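Local atomic coordinates of Zgc:56074 (Danio rerio, PDB entry 3E9D), a protein that probably hydrolyses fructose-2,6-bisphosphate, and also fructose-1,6-bisphosphate, through a phosphohistidine intermediate, thereby lowering glycolytic flux and favouring the pentose phosphate pathway. Residues L46-F51 with N72-S77. Numbering follows the deposited sequence.
Sequences LKDLHF and NNLHSS
Asn73 reaches across to Leu49 while turning its own chain, a worked example of how one asparagine of a histidine phosphatase α/β domain can shape its own loop as an Asx turn through OD1 and tie it to a second helix-to-strand loop through ND2. Its ND2 donates to Leu49 O over 2.9 Å, and that oxygen lies almost in the amide plane. CG stands anti to the backbone N (chi1 -166°), which carries the amide over to the type I turn Leu46-Leu49. Beside it, Leu74 N gives a nearly straight 2.9 Å bond to a lone pair of Lys47 O, and Phe51 N donates to Ser76 OG at 2.9 Å. Segment 46-51 offers main-chain groups to all three bonds, whereas segment 72-77 meets them with two side chains and one backbone N-H.

Leu74 lies alongside Lys47, its CD1 4.1 Å from Lys47 CD, while the CB atoms of His50 and His75 pack together. Lys47 NZ in turn forms a salt bridge with Asp48 OD2.

Farther out, segment 46-51 joins helix 33-45 to strand 53-56, and segment 72-77 follows helix 60-71. The Phe51 ring packs edge-to-face with His177, and Leu49 CB lies 4.0 Å above one face of the Phe51 ring, offset toward its rim. The amide is held at its other end too: Asn73 OD1 accepts from His75 N and Ser76 OG, each 2.8 Å away, which reach it from opposite faces of its plane.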
loop_
_atom_site.group_PDB
_atom_site.type_symbol
_atom_site.label_atom_id
_atom_site.label_comp_id
_atom_site.label_asym_id
_atom_site.label_seq_id
_atom_site.Cartn_x
_atom_site.Cartn_y
_atom_site.Cartn_z
ATOM N N LEU A 46 -9.826 -10.605 4.897
ATOM C CA LEU A 46 -8.478 -11.154 4.780
ATOM C C LEU A 46 -8.160 -12.240 5.819
ATOM O O LEU A 46 -7.007 -12.655 5.932
ATOM C CB LEU A 46 -7.452 -10.012 4.905
ATOM C CG LEU A 46 -7.552 -8.853 3.905
ATOM C CD1 LEU A 46 -6.652 -7.665 4.354
ATOM C CD2 LEU A 46 -7.249 -9.355 2.468
ATOM N N LYS A 47 -9.182 -12.710 6.549
ATOM C CA LYS A 47 -8.984 -13.533 7.752
ATOM C C LYS A 47 -8.331 -14.881 7.502
ATOM O O LYS A 47 -7.696 -15.425 8.408
ATOM C CB LYS A 47 -10.297 -13.716 8.540
ATOM C CG LYS A 47 -11.308 -14.695 7.937
ATOM C CD LYS A 47 -12.504 -14.833 8.896
ATOM C CE LYS A 47 -13.641 -15.721 8.402
ATOM N NZ LYS A 47 -13.423 -16.430 7.132
ATOM N N ASP A 48 -8.495 -15.412 6.286
ATOM C CA ASP A 48 -7.975 -16.736 5.945
ATOM C C ASP A 48 -6.598 -16.686 5.284
ATOM O O ASP A 48 -6.094 -17.717 4.816
ATOM C CB ASP A 48 -8.954 -17.504 5.034
ATOM C CG ASP A 48 -10.340 -17.667 5.667
ATOM O OD1 ASP A 48 -10.439 -18.266 6.759
ATOM O OD2 ASP A 48 -11.328 -17.174 5.080
ATOM N N LEU A 49 -5.996 -15.499 5.229
ATOM C CA LEU A 49 -4.637 -15.361 4.674
ATOM C C LEU A 49 -3.615 -15.371 5.785
ATOM O O LEU A 49 -3.821 -14.755 6.824
ATOM C CB LEU A 49 -4.493 -14.067 3.861
ATOM C CG LEU A 49 -5.390 -14.018 2.623
ATOM C CD1 LEU A 49 -5.558 -12.583 2.082
ATOM C CD2 LEU A 49 -4.872 -14.974 1.543
ATOM N N HIS A 50 -2.505 -16.069 5.565
ATOM C CA HIS A 50 -1.370 -15.963 6.475
ATOM C C HIS A 50 -0.428 -14.858 6.000
ATOM O O HIS A 50 0.241 -14.978 4.965
ATOM C CB HIS A 50 -0.638 -17.302 6.595
ATOM C CG HIS A 50 0.520 -17.287 7.545
ATOM N ND1 HIS A 50 1.612 -18.117 7.395
ATOM C CD2 HIS A 50 0.762 -16.543 8.652
ATOM C CE1 HIS A 50 2.477 -17.887 8.368
ATOM N NE2 HIS A 50 1.986 -16.937 9.146
ATOM N N PHE A 51 -0.403 -13.763 6.744
ATOM C CA PHE A 51 0.594 -12.731 6.519
ATOM C C PHE A 51 1.832 -13.069 7.331
ATOM O O PHE A 51 1.795 -13.042 8.547
ATOM C CB PHE A 51 0.029 -11.356 6.878
ATOM C CG PHE A 51 -1.190 -10.981 6.078
ATOM C CD1 PHE A 51 -1.089 -10.745 4.702
ATOM C CD2 PHE A 51 -2.442 -10.878 6.691
ATOM C CE1 PHE A 51 -2.212 -10.391 3.948
ATOM C CE2 PHE A 51 -3.589 -10.525 5.948
ATOM C CZ PHE A 51 -3.474 -10.279 4.575
ATOM N N ASN A 72 -8.472 -9.796 13.612
ATOM C CA ASN A 72 -9.475 -10.600 12.904
ATOM C C ASN A 72 -8.907 -11.789 12.120
ATOM O O ASN A 72 -9.657 -12.637 11.618
ATOM C CB ASN A 72 -10.259 -9.695 11.966
ATOM C CG ASN A 72 -11.353 -8.948 12.681
ATOM O OD1 ASN A 72 -12.428 -9.492 12.927
ATOM N ND2 ASN A 72 -11.087 -7.699 13.032
ATOM N N ASN A 73 -7.582 -11.856 12.021
ATOM C CA ASN A 73 -6.937 -12.879 11.206
ATOM C C ASN A 73 -6.810 -14.208 11.938
ATOM O O ASN A 73 -6.502 -14.239 13.131
ATOM C CB ASN A 73 -5.551 -12.396 10.793
ATOM C CG ASN A 73 -4.958 -13.234 9.693
ATOM O OD1 ASN A 73 -4.253 -14.192 9.968
ATOM N ND2 ASN A 73 -5.261 -12.896 8.444
ATOM N N LEU A 74 -7.022 -15.301 11.223
ATOM C CA LEU A 74 -7.008 -16.636 11.827
ATOM C C LEU A 74 -5.633 -17.323 11.792
ATOM O O LEU A 74 -5.477 -18.417 12.348
ATOM C CB LEU A 74 -8.048 -17.535 11.138
ATOM C CG LEU A 74 -9.508 -17.062 11.185
ATOM C CD1 LEU A 74 -10.412 -17.979 10.373
ATOM C CD2 LEU A 74 -9.984 -16.993 12.628
ATOM N N HIS A 75 -4.645 -16.700 11.135
ATOM C CA HIS A 75 -3.342 -17.360 10.896
ATOM C C HIS A 75 -2.120 -16.584 11.340
ATOM O O HIS A 75 -1.030 -17.148 11.376
ATOM C CB HIS A 75 -3.163 -17.698 9.411
ATOM C CG HIS A 75 -4.292 -18.490 8.850
ATOM N ND1 HIS A 75 -4.371 -19.860 8.981
ATOM C CD2 HIS A 75 -5.423 -18.102 8.216
ATOM C CE1 HIS A 75 -5.496 -20.285 8.432
ATOM N NE2 HIS A 75 -6.151 -19.239 7.956
ATOM N N SER A 76 -2.272 -15.309 11.675
ATOM C CA SER A 76 -1.079 -14.464 11.706
ATOM C C SER A 76 -0.722 -13.900 13.074
ATOM O O SER A 76 0.008 -12.921 13.158
ATOM C CB SER A 76 -1.186 -13.353 10.669
ATOM O OG SER A 76 -1.578 -13.867 9.403
ATOM N N SER A 77 -1.197 -14.548 14.136
ATOM C CA SER A 77 -0.967 -14.077 15.512
ATOM C C SER A 77 0.503 -14.011 15.946
ATOM O O SER A 77 0.858 -13.211 16.807
ATOM C CB SER A 77 -1.778 -14.916 16.511
ATOM O OG SER A 77 -1.449 -16.293 16.395
HETATM O O HOH W 1 -8.565 -19.773 7.449
#